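Local coordinates for multifunctional non-homologous end joining DNA repair protein LigD (Mycobacterium tuberculosis, PDB 2IRU) that probably works with Ku to repair DNA double-strand breaks by non-homologous end joining, its N-terminal polymerase domain extending and filling the broken ends, at residues Met43-Arg54 with Tyr93-Trp104; Thr170-Leu180 with Thr259-Gln270. All coordinates share one frame; numbering follows the deposited sequence.

How the interactions relate
Both contacts belong to the primase-polymerase domain of LigD, on opposite sides of its centre, with their own centres about 24 Å apart and their nearest atoms about 8 Å apart. They come in series along the chain: interaction 1 is complete before interaction 2 begins. Interaction 1 ties the C-terminal part of helix 29-47 and the start of strand 53-56 to strand 91-95 and helix 99-107. Interaction 2 sets the short helix 260-263 and the loop after it against strand 171-174 of the large mixed sheet. Each approaches the substrate site inferred from relatives: T53 lies near H114 and T239, whereas 170-180 itself supplies S175 to L180.

Interaction 1: Met43-Arg54 with Tyr93-Trp104; sequences MLGHIAGRPATR and YPIIDSATGLAW
L44 and I47 of helix 29-47 pack against I96, in the link between strand 91-95 and helix 99-107, and L102 of that helix, within the primase-polymerase domain. The two short helical segments, 43-47 and 99-104, run nearly at right angles (87°), and side chains bridge the gap. The L44 and L102 side chains run past each other in opposite directions, CD2 to CD1 3.7 Å; M43 SD touches L102 CD2, and I47 CD1 meets I96 CG2 at 3.8 Å. With its CG1 between the backbone N and carbonyl carbon (chi1 65°), I47 also brings CG1 up to I96 O.

Polar links are few. A52 N donates to P94 O at 3.0 Å, almost straight. A water donates to I47 O and R50 O and accepts from I96 N, spanning the type II beta turn I47-R50.

Flat groups close the other end. P51 CB sits over the Y93 ring, a CH-pi contact 3.7 Å from the centroid, while T53 OG1, hydrogen-bonded to K69 NZ, lies against the ring's edge at CE1. The R54 chain bends at chi2 and chi3, laying its guanidinium over P94; K69 O and Q70 O bind it too, and NH1 donates in plane to A52 O at 2.8 Å.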
loop_
_atom_site.group_PDB
_atom_site.type_symbol
_atom_site.label_atom_id
_atom_site.label_comp_id
_atom_site.label_asym_id
_atom_site.label_seq_id
_atom_site.Cartn_x
_atom_site.Cartn_y
_atom_site.Cartn_z
ATOM N N MET A 43 5.398 -2.131 -9.834
ATOM C CA MET A 43 5.360 -1.749 -8.420
ATOM C C MET A 43 6.173 -0.483 -8.101
ATOM O O MET A 43 5.772 0.338 -7.265
ATOM C CB MET A 43 5.835 -2.905 -7.506
ATOM C CG MET A 43 5.564 -2.642 -6.041
ATOM S SD MET A 43 6.029 -4.043 -5.026
ATOM C CE MET A 43 5.573 -3.441 -3.382
ATOM N N LEU A 44 7.311 -0.323 -8.758
ATOM C CA LEU A 44 8.276 0.703 -8.325
ATOM C C LEU A 44 7.724 2.142 -8.370
ATOM O O LEU A 44 7.969 2.936 -7.431
ATOM C CB LEU A 44 9.587 0.570 -9.068
ATOM C CG LEU A 44 10.406 -0.625 -8.589
ATOM C CD1 LEU A 44 11.538 -0.733 -9.595
ATOM C CD2 LEU A 44 10.921 -0.450 -7.184
ATOM N N GLY A 45 6.901 2.448 -9.384
ATOM C CA GLY A 45 6.417 3.819 -9.603
ATOM C C GLY A 45 5.573 4.286 -8.420
ATOM O O GLY A 45 5.475 5.482 -8.136
ATOM N N HIS A 46 4.950 3.333 -7.736
ATOM C CA HIS A 46 4.029 3.674 -6.629
ATOM C C HIS A 46 4.646 3.708 -5.233
ATOM O O HIS A 46 3.975 4.127 -4.253
ATOM C CB HIS A 46 2.779 2.781 -6.677
ATOM C CG HIS A 46 2.289 2.568 -8.071
ATOM N ND1 HIS A 46 1.740 3.583 -8.829
ATOM C CD2 HIS A 46 2.330 1.478 -8.865
ATOM C CE1 HIS A 46 1.454 3.111 -10.033
ATOM N NE2 HIS A 46 1.812 1.837 -10.079
ATOM N N ILE A 47 5.916 3.277 -5.160
ATOM C CA ILE A 47 6.707 3.357 -3.944
ATOM C C ILE A 47 7.946 4.259 -4.084
ATOM O O ILE A 47 8.540 4.624 -3.080
ATOM C CB ILE A 47 7.054 1.970 -3.376
ATOM C CG1 ILE A 47 7.964 1.203 -4.338
ATOM C CG2 ILE A 47 5.756 1.147 -3.218
ATOM C CD1 ILE A 47 8.387 -0.233 -3.788
ATOM N N ALA A 48 8.284 4.640 -5.320
ATOM C CA ALA A 48 9.392 5.598 -5.560
ATOM C C ALA A 48 9.230 6.850 -4.691
ATOM O O ALA A 48 8.131 7.413 -4.555
ATOM C CB ALA A 48 9.423 6.016 -7.026
ATOM N N GLY A 49 10.356 7.311 -4.139
ATOM C CA GLY A 49 10.370 8.554 -3.382
ATOM C C GLY A 49 9.735 8.460 -1.998
ATOM O O GLY A 49 9.687 9.462 -1.281
ATOM N N ARG A 50 9.258 7.265 -1.615
ATOM C CA ARG A 50 8.540 7.125 -0.335
ATOM C C ARG A 50 9.371 6.338 0.679
ATOM O O ARG A 50 10.055 5.376 0.282
ATOM C CB ARG A 50 7.222 6.391 -0.558
ATOM C CG ARG A 50 6.371 7.141 -1.575
ATOM C CD ARG A 50 4.988 6.480 -1.838
ATOM N NE ARG A 50 4.501 7.094 -3.071
ATOM C CZ ARG A 50 3.815 8.243 -3.144
ATOM N NH1 ARG A 50 3.389 8.875 -2.035
ATOM N NH2 ARG A 50 3.512 8.736 -4.338
ATOM N N PRO A 51 9.282 6.698 1.987
ATOM C CA PRO A 51 9.939 5.876 3.008
ATOM C C PRO A 51 9.231 4.527 3.077
ATOM O O PRO A 51 8.007 4.483 3.228
ATOM C CB PRO A 51 9.715 6.654 4.315
ATOM C CG PRO A 51 8.404 7.504 4.064
ATOM C CD PRO A 51 8.483 7.806 2.564
ATOM N N ALA A 52 10.005 3.449 2.981
ATOM C CA ALA A 52 9.431 2.086 2.971
ATOM C C ALA A 52 9.494 1.464 4.362
ATOM O O ALA A 52 10.603 1.153 4.855
ATOM C CB ALA A 52 10.164 1.191 1.980
ATOM N N THR A 53 8.318 1.296 4.969
ATOM C CA THR A 53 8.180 0.463 6.194
ATOM C C THR A 53 8.072 -1.003 5.795
ATOM O O THR A 53 7.300 -1.322 4.906
ATOM C CB THR A 53 6.963 0.924 7.026
ATOM O OG1 THR A 53 7.241 2.223 7.546
ATOM C CG2 THR A 53 6.686 -0.022 8.200
ATOM N N ARG A 54 8.858 -1.872 6.436
ATOM C CA ARG A 54 8.791 -3.334 6.169
ATOM C C ARG A 54 8.012 -4.042 7.264
ATOM O O ARG A 54 8.090 -3.624 8.417
ATOM C CB ARG A 54 10.222 -3.953 6.117
ATOM C CG ARG A 54 11.053 -3.564 4.864
ATOM C CD ARG A 54 11.622 -2.165 4.950
ATOM N NE ARG A 54 12.722 -2.168 5.921
ATOM C CZ ARG A 54 13.085 -1.152 6.708
ATOM N NH1 ARG A 54 12.470 0.041 6.647
ATOM N NH2 ARG A 54 14.134 -1.335 7.535
ATOM N N TYR A 93 14.753 5.985 6.731
ATOM C CA TYR A 93 14.125 4.854 6.044
ATOM C C TYR A 93 14.802 4.508 4.729
ATOM O O TYR A 93 15.350 5.408 4.102
ATOM C CB TYR A 93 12.702 5.233 5.645
ATOM C CG TYR A 93 11.695 5.401 6.744
ATOM C CD1 TYR A 93 10.787 4.366 7.011
ATOM C CD2 TYR A 93 11.595 6.616 7.448
ATOM C CE1 TYR A 93 9.790 4.534 7.977
ATOM C CE2 TYR A 93 10.614 6.779 8.428
ATOM C CZ TYR A 93 9.729 5.728 8.675
ATOM O OH TYR A 93 8.740 5.900 9.629
ATOM N N PRO A 94 14.665 3.233 4.251
ATOM C CA PRO A 94 15.095 2.931 2.880
ATOM C C PRO A 94 14.031 3.505 1.943
ATOM O O PRO A 94 12.885 3.662 2.343
ATOM C CB PRO A 94 15.040 1.397 2.802
ATOM C CG PRO A 94 14.028 0.979 3.882
ATOM C CD PRO A 94 13.996 2.095 4.917
ATOM N N ILE A 95 14.427 3.864 0.745
ATOM C CA ILE A 95 13.479 4.191 -0.337
ATOM C C ILE A 95 13.762 3.097 -1.376
ATOM O O ILE A 95 14.877 2.957 -1.832
ATOM C CB ILE A 95 13.770 5.587 -0.929
ATOM C CG1 ILE A 95 13.567 6.694 0.125
ATOM C CG2 ILE A 95 12.928 5.812 -2.242
ATOM C CD1 ILE A 95 14.223 7.982 -0.274
ATOM N N ILE A 96 12.741 2.333 -1.733
ATOM C CA ILE A 96 12.922 1.240 -2.690
ATOM C C ILE A 96 12.601 1.804 -4.055
ATOM O O ILE A 96 11.486 2.277 -4.276
ATOM C CB ILE A 96 11.991 0.062 -2.329
ATOM C CG1 ILE A 96 12.295 -0.418 -0.883
ATOM C CG2 ILE A 96 12.090 -1.033 -3.368
ATOM C CD1 ILE A 96 13.711 -0.943 -0.626
ATOM N N ASP A 97 13.607 1.802 -4.937
ATOM C CA ASP A 97 13.506 2.521 -6.216
ATOM C C ASP A 97 14.205 1.781 -7.349
ATOM O O ASP A 97 14.439 2.356 -8.419
ATOM C CB ASP A 97 14.022 3.977 -6.078
ATOM C CG ASP A 97 15.455 4.057 -5.544
ATOM O OD1 ASP A 97 16.167 3.013 -5.481
ATOM O OD2 ASP A 97 15.890 5.203 -5.189
ATOM N N SER A 98 14.492 0.497 -7.105
ATOM C CA SER A 98 15.092 -0.371 -8.128
ATOM C C SER A 98 14.620 -1.801 -7.903
ATOM O O SER A 98 14.204 -2.191 -6.796
ATOM C CB SER A 98 16.614 -0.345 -8.038
ATOM O OG SER A 98 17.070 -1.004 -6.844
ATOM N N ALA A 99 14.697 -2.586 -8.980
ATOM C CA ALA A 99 14.357 -4.010 -8.887
ATOM C C ALA A 99 15.209 -4.727 -7.822
ATOM O O ALA A 99 14.699 -5.550 -7.030
ATOM C CB ALA A 99 14.514 -4.668 -10.270
ATOM N N THR A 100 16.491 -4.369 -7.759
ATOM C CA THR A 100 17.363 -5.018 -6.787
ATOM C C THR A 100 16.955 -4.680 -5.343
ATOM O O THR A 100 17.093 -5.521 -4.444
ATOM C CB THR A 100 18.842 -4.730 -7.054
ATOM O OG1 THR A 100 19.140 -5.061 -8.419
ATOM C CG2 THR A 100 19.687 -5.613 -6.190
ATOM N N GLY A 101 16.381 -3.488 -5.135
ATOM C CA GLY A 101 15.837 -3.130 -3.844
ATOM C C GLY A 101 14.712 -4.080 -3.450
ATOM O O GLY A 101 14.593 -4.506 -2.306
ATOM N N LEU A 102 13.844 -4.396 -4.419
ATOM C CA LEU A 102 12.765 -5.352 -4.138
ATOM C C LEU A 102 13.316 -6.774 -3.930
ATOM O O LEU A 102 12.748 -7.540 -3.157
ATOM C CB LEU A 102 11.711 -5.332 -5.239
ATOM C CG LEU A 102 10.801 -4.112 -5.190
ATOM C CD1 LEU A 102 10.019 -3.932 -6.469
ATOM C CD2 LEU A 102 9.858 -4.140 -3.982
ATOM N N ALA A 103 14.394 -7.114 -4.631
ATOM C CA ALA A 103 15.104 -8.371 -4.321
ATOM C C ALA A 103 15.564 -8.407 -2.839
ATOM O O ALA A 103 15.485 -9.450 -2.167
ATOM C CB ALA A 103 16.249 -8.592 -5.277
ATOM N N TRP A 104 16.064 -7.269 -2.337
ATOM C CA TRP A 104 16.459 -7.145 -0.912
ATOM C C TRP A 104 15.217 -7.315 -0.016
ATOM O O TRP A 104 15.239 -8.060 0.961
ATOM C CB TRP A 104 17.115 -5.766 -0.667
ATOM C CG TRP A 104 17.440 -5.535 0.756
ATOM C CD1 TRP A 104 18.401 -6.181 1.508
ATOM C CD2 TRP A 104 16.729 -4.681 1.658
ATOM N NE1 TRP A 104 18.367 -5.717 2.806
ATOM C CE2 TRP A 104 17.361 -4.789 2.922
ATOM C CE3 TRP A 104 15.653 -3.779 1.504
ATOM C CZ2 TRP A 104 16.920 -4.052 4.042
ATOM C CZ3 TRP A 104 15.213 -3.052 2.586
ATOM C CH2 TRP A 104 15.861 -3.173 3.855
HETATM O O HOH W 1 10.080 3.063 -1.112
HETATM O O HOH W 2 12.988 7.145 -5.401
#

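Interaction 2: Thr170-Leu180 with Thr259-Gln270; sequences TFPVTSGSKGL and TWAELDDPALRQ
W260 meets T170 and P172 with its indole turned so that two different parts of the ring are used. The CB bond runs alongside 170-180, and the indole then swings in to T170 and P172. NE1 donates to T170 O at 2.9 Å; the oxygen lies in the ring plane, but the N-H comes from above the carbonyl plane, 35° out of it. P172 lies over one face, its CD 4.0 Å from the centroid of the five-membered ring in a CH-pi contact, and R160 makes a cation-pi contact with the same indole.

Further along, L263 CD1 meets L180 CD2 tip to tip at 3.7 Å and also touches P172 CB, while T174 CG2 and L268 CD2 approach end to end. In the large mixed sheet of the primase-polymerase domain, P172 and T174 of strand 171-174, with L180 of the neighbouring strand 180-186, thus receive L268 of the loop and L263 of a short, weakly bonded helical turn at about 260-263. A capping box opens that turn: T259 OG1 accepts from E262 N, and E262 OE1 accepts from T259 N.

At the other end Q270 folds back, bent at chi2 (-61°), which carries its amide to the loop after the strand. OE1 accepts from G176 N at 2.7 Å, the donor standing 55° out of the amide carbonyl plane. A water lies 2.8 Å from OE1 and probably donates to it; it also bonds T174 OG1, which R258 holds as well. The loop S175-G179, with L180 and H181 at the start of the next strand, probably binds the polymerase substrate. S175 OG shapes it by accepting from S177 N, an ST turn, and donating to G179 O at 3.0 Å.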
loop_
_atom_site.group_PDB
_atom_site.type_symbol
_atom_site.label_atom_id
_atom_site.label_comp_id
_atom_site.label_asym_id
_atom_site.label_seq_id
_atom_site.Cartn_x
_atom_site.Cartn_y
_atom_site.Cartn_z
ATOM N N THR A 170 -10.257 7.945 -9.433
ATOM C CA THR A 170 -10.026 7.024 -8.325
ATOM C C THR A 170 -9.703 5.610 -8.815
ATOM O O THR A 170 -10.342 5.116 -9.764
ATOM C CB THR A 170 -11.268 7.023 -7.410
ATOM O OG1 THR A 170 -11.603 8.386 -7.099
ATOM C CG2 THR A 170 -11.037 6.268 -6.108
ATOM N N PHE A 171 -8.743 4.974 -8.148
ATOM C CA PHE A 171 -8.283 3.634 -8.510
ATOM C C PHE A 171 -8.527 2.672 -7.354
ATOM O O PHE A 171 -8.035 2.908 -6.231
ATOM C CB PHE A 171 -6.770 3.642 -8.826
ATOM C CG PHE A 171 -6.401 4.568 -9.948
ATOM C CD1 PHE A 171 -6.313 4.092 -11.261
ATOM C CD2 PHE A 171 -6.153 5.932 -9.705
ATOM C CE1 PHE A 171 -5.975 4.942 -12.315
ATOM C CE2 PHE A 171 -5.814 6.789 -10.756
ATOM C CZ PHE A 171 -5.723 6.310 -12.060
ATOM N N PRO A 172 -9.206 1.550 -7.623
ATOM C CA PRO A 172 -9.350 0.609 -6.518
ATOM C C PRO A 172 -8.251 -0.433 -6.419
ATOM O O PRO A 172 -7.708 -0.872 -7.421
ATOM C CB PRO A 172 -10.686 -0.094 -6.818
ATOM C CG PRO A 172 -10.867 0.016 -8.327
ATOM C CD PRO A 172 -9.910 1.093 -8.845
ATOM N N VAL A 173 -7.959 -0.814 -5.188
ATOM C CA VAL A 173 -6.930 -1.810 -4.918
ATOM C C VAL A 173 -7.435 -2.681 -3.775
ATOM O O VAL A 173 -7.594 -2.192 -2.636
ATOM C CB VAL A 173 -5.578 -1.160 -4.494
ATOM C CG1 VAL A 173 -4.568 -2.258 -4.214
ATOM C CG2 VAL A 173 -5.048 -0.223 -5.578
ATOM N N THR A 174 -7.731 -3.949 -4.057
ATOM C CA THR A 174 -8.177 -4.839 -2.971
ATOM C C THR A 174 -6.934 -5.059 -2.099
ATOM O O THR A 174 -5.858 -5.297 -2.630
ATOM C CB THR A 174 -8.832 -6.138 -3.462
ATOM O OG1 THR A 174 -8.071 -6.755 -4.513
ATOM C CG2 THR A 174 -10.275 -5.824 -3.977
ATOM N N SER A 175 -7.093 -4.934 -0.799
ATOM C CA SER A 175 -5.934 -4.869 0.119
ATOM C C SER A 175 -5.185 -6.176 0.306
ATOM O O SER A 175 -4.066 -6.140 0.837
ATOM C CB SER A 175 -6.379 -4.400 1.519
ATOM O OG SER A 175 -7.097 -5.414 2.171
ATOM N N GLY A 176 -5.770 -7.323 -0.078
ATOM C CA GLY A 176 -5.190 -8.645 0.206
ATOM C C GLY A 176 -5.633 -9.211 1.543
ATOM O O GLY A 176 -5.446 -10.385 1.815
ATOM N N SER A 177 -6.218 -8.350 2.374
ATOM C CA SER A 177 -6.744 -8.745 3.675
ATOM C C SER A 177 -8.261 -8.754 3.633
ATOM O O SER A 177 -8.858 -9.737 3.214
ATOM C CB SER A 177 -6.218 -7.792 4.760
ATOM O OG SER A 177 -4.835 -7.990 4.933
ATOM N N LYS A 178 -8.863 -7.646 4.047
ATOM C CA LYS A 178 -10.310 -7.468 4.124
ATOM C C LYS A 178 -10.661 -6.101 3.502
ATOM O O LYS A 178 -11.712 -5.917 2.863
ATOM C CB LYS A 178 -10.729 -7.490 5.599
ATOM C CG LYS A 178 -12.222 -7.246 5.864
ATOM C CD LYS A 178 -12.636 -7.708 7.274
ATOM C CE LYS A 178 -12.174 -6.729 8.360
ATOM N NZ LYS A 178 -12.387 -7.318 9.712
ATOM N N GLY A 179 -9.756 -5.148 3.682
ATOM C CA GLY A 179 -9.970 -3.789 3.183
ATOM C C GLY A 179 -10.095 -3.721 1.670
ATOM O O GLY A 179 -9.768 -4.668 0.936
ATOM N N LEU A 180 -10.695 -2.637 1.223
ATOM C CA LEU A 180 -10.570 -2.174 -0.138
ATOM C C LEU A 180 -9.933 -0.785 -0.004
ATOM O O LEU A 180 -10.477 0.043 0.731
ATOM C CB LEU A 180 -11.974 -2.059 -0.752
ATOM C CG LEU A 180 -12.097 -1.437 -2.136
ATOM C CD1 LEU A 180 -11.289 -2.244 -3.143
ATOM C CD2 LEU A 180 -13.563 -1.352 -2.563
ATOM N N THR A 259 -10.011 -3.301 -11.727
ATOM C CA THR A 259 -10.919 -2.417 -12.483
ATOM C C THR A 259 -12.227 -2.182 -11.703
ATOM O O THR A 259 -12.640 -2.996 -10.849
ATOM C CB THR A 259 -11.270 -3.002 -13.861
ATOM O OG1 THR A 259 -12.105 -4.145 -13.680
ATOM C CG2 THR A 259 -10.009 -3.423 -14.635
ATOM N N TRP A 260 -12.905 -1.090 -12.038
ATOM C CA TRP A 260 -14.203 -0.811 -11.417
ATOM C C TRP A 260 -15.205 -1.942 -11.726
ATOM O O TRP A 260 -15.954 -2.368 -10.844
ATOM C CB TRP A 260 -14.690 0.578 -11.826
ATOM C CG TRP A 260 -13.949 1.639 -11.029
ATOM C CD1 TRP A 260 -12.900 2.418 -11.459
ATOM C CD2 TRP A 260 -14.163 1.981 -9.652
ATOM N NE1 TRP A 260 -12.464 3.244 -10.438
ATOM C CE2 TRP A 260 -13.220 2.991 -9.317
ATOM C CE3 TRP A 260 -15.075 1.549 -8.672
ATOM C CZ2 TRP A 260 -13.172 3.584 -8.043
ATOM C CZ3 TRP A 260 -15.013 2.130 -7.392
ATOM C CH2 TRP A 260 -14.056 3.122 -7.092
ATOM N N ALA A 261 -15.150 -2.485 -12.941
ATOM C CA ALA A 261 -16.064 -3.568 -13.323
ATOM C C ALA A 261 -15.809 -4.826 -12.507
ATOM O O ALA A 261 -16.742 -5.555 -12.169
ATOM C CB ALA A 261 -16.000 -3.856 -14.835
ATOM N N GLU A 262 -14.548 -5.044 -12.131
ATOM C CA GLU A 262 -14.232 -6.156 -11.254
ATOM C C GLU A 262 -14.949 -6.065 -9.904
ATOM O O GLU A 262 -15.340 -7.079 -9.338
ATOM C CB GLU A 262 -12.707 -6.288 -11.088
ATOM C CG GLU A 262 -12.104 -7.104 -12.247
ATOM C CD GLU A 262 -10.606 -6.999 -12.377
ATOM O OE1 GLU A 262 -9.965 -6.298 -11.550
ATOM O OE2 GLU A 262 -10.062 -7.615 -13.341
ATOM N N LEU A 263 -15.107 -4.849 -9.380
ATOM C CA LEU A 263 -15.777 -4.666 -8.093
ATOM C C LEU A 263 -17.251 -5.029 -8.131
ATOM O O LEU A 263 -17.830 -5.316 -7.084
ATOM C CB LEU A 263 -15.615 -3.237 -7.572
ATOM C CG LEU A 263 -14.231 -2.802 -7.126
ATOM C CD1 LEU A 263 -14.326 -1.576 -6.213
ATOM C CD2 LEU A 263 -13.456 -3.929 -6.436
ATOM N N ASP A 264 -17.843 -5.035 -9.331
ATOM C CA ASP A 264 -19.260 -5.379 -9.533
ATOM C C ASP A 264 -19.544 -6.879 -9.434
ATOM O O ASP A 264 -20.704 -7.302 -9.537
ATOM C CB ASP A 264 -19.766 -4.895 -10.905
ATOM C CG ASP A 264 -19.328 -3.485 -11.240
ATOM O OD1 ASP A 264 -18.219 -3.084 -10.828
ATOM O OD2 ASP A 264 -20.070 -2.785 -11.951
ATOM N N ASP A 265 -18.490 -7.675 -9.273
ATOM C CA ASP A 265 -18.633 -9.109 -9.144
ATOM C C ASP A 265 -18.993 -9.504 -7.708
ATOM O O ASP A 265 -18.212 -9.276 -6.786
ATOM C CB ASP A 265 -17.368 -9.827 -9.610
ATOM C CG ASP A 265 -17.628 -11.283 -9.992
ATOM O OD1 ASP A 265 -18.461 -11.940 -9.333
ATOM O OD2 ASP A 265 -16.969 -11.768 -10.939
ATOM N N PRO A 266 -20.186 -10.106 -7.516
ATOM C CA PRO A 266 -20.596 -10.526 -6.168
ATOM C C PRO A 266 -19.640 -11.567 -5.569
ATOM O O PRO A 266 -19.572 -11.713 -4.346
ATOM C CB PRO A 266 -21.990 -11.130 -6.390
ATOM C CG PRO A 266 -22.048 -11.460 -7.838
ATOM C CD PRO A 266 -21.202 -10.442 -8.530
ATOM N N ALA A 267 -18.905 -12.258 -6.439
ATOM C CA ALA A 267 -17.888 -13.225 -6.032
ATOM C C ALA A 267 -16.512 -12.582 -5.903
ATOM O O ALA A 267 -15.511 -13.299 -5.900
ATOM C CB ALA A 267 -17.811 -14.370 -7.032
ATOM N N LEU A 268 -16.455 -11.249 -5.827
ATOM C CA LEU A 268 -15.171 -10.564 -5.666
ATOM C C LEU A 268 -14.409 -11.136 -4.475
ATOM O O LEU A 268 -14.952 -11.347 -3.387
ATOM C CB LEU A 268 -15.312 -9.036 -5.541
ATOM C CG LEU A 268 -13.991 -8.231 -5.433
ATOM C CD1 LEU A 268 -13.396 -7.889 -6.787
ATOM C CD2 LEU A 268 -14.184 -6.950 -4.678
ATOM N N ARG A 269 -13.137 -11.420 -4.708
ATOM C CA ARG A 269 -12.290 -11.928 -3.659
ATOM C C ARG A 269 -10.902 -11.343 -3.796
ATOM O O ARG A 269 -10.577 -10.713 -4.806
ATOM C CB ARG A 269 -12.202 -13.443 -3.742
ATOM C CG ARG A 269 -11.744 -13.926 -5.089
ATOM C CD ARG A 269 -11.414 -15.396 -5.047
ATOM N NE ARG A 269 -10.989 -15.878 -6.354
ATOM C CZ ARG A 269 -9.776 -15.712 -6.882
ATOM N NH1 ARG A 269 -8.798 -15.046 -6.230
ATOM N NH2 ARG A 269 -9.546 -16.219 -8.093
ATOM N N GLN A 270 -10.085 -11.574 -2.775
ATOM C CA GLN A 270 -8.687 -11.130 -2.805
ATOM C C GLN A 270 -7.910 -11.984 -3.817
ATOM O O GLN A 270 -8.244 -13.172 -4.010
ATOM C CB GLN A 270 -8.076 -11.283 -1.416
ATOM C CG GLN A 270 -8.838 -10.537 -0.330
ATOM C CD GLN A 270 -8.892 -9.032 -0.583
ATOM O OE1 GLN A 270 -7.988 -8.449 -1.203
ATOM N NE2 GLN A 270 -9.963 -8.397 -0.090
HETATM O O HOH W 3 -6.403 -8.593 -3.486
#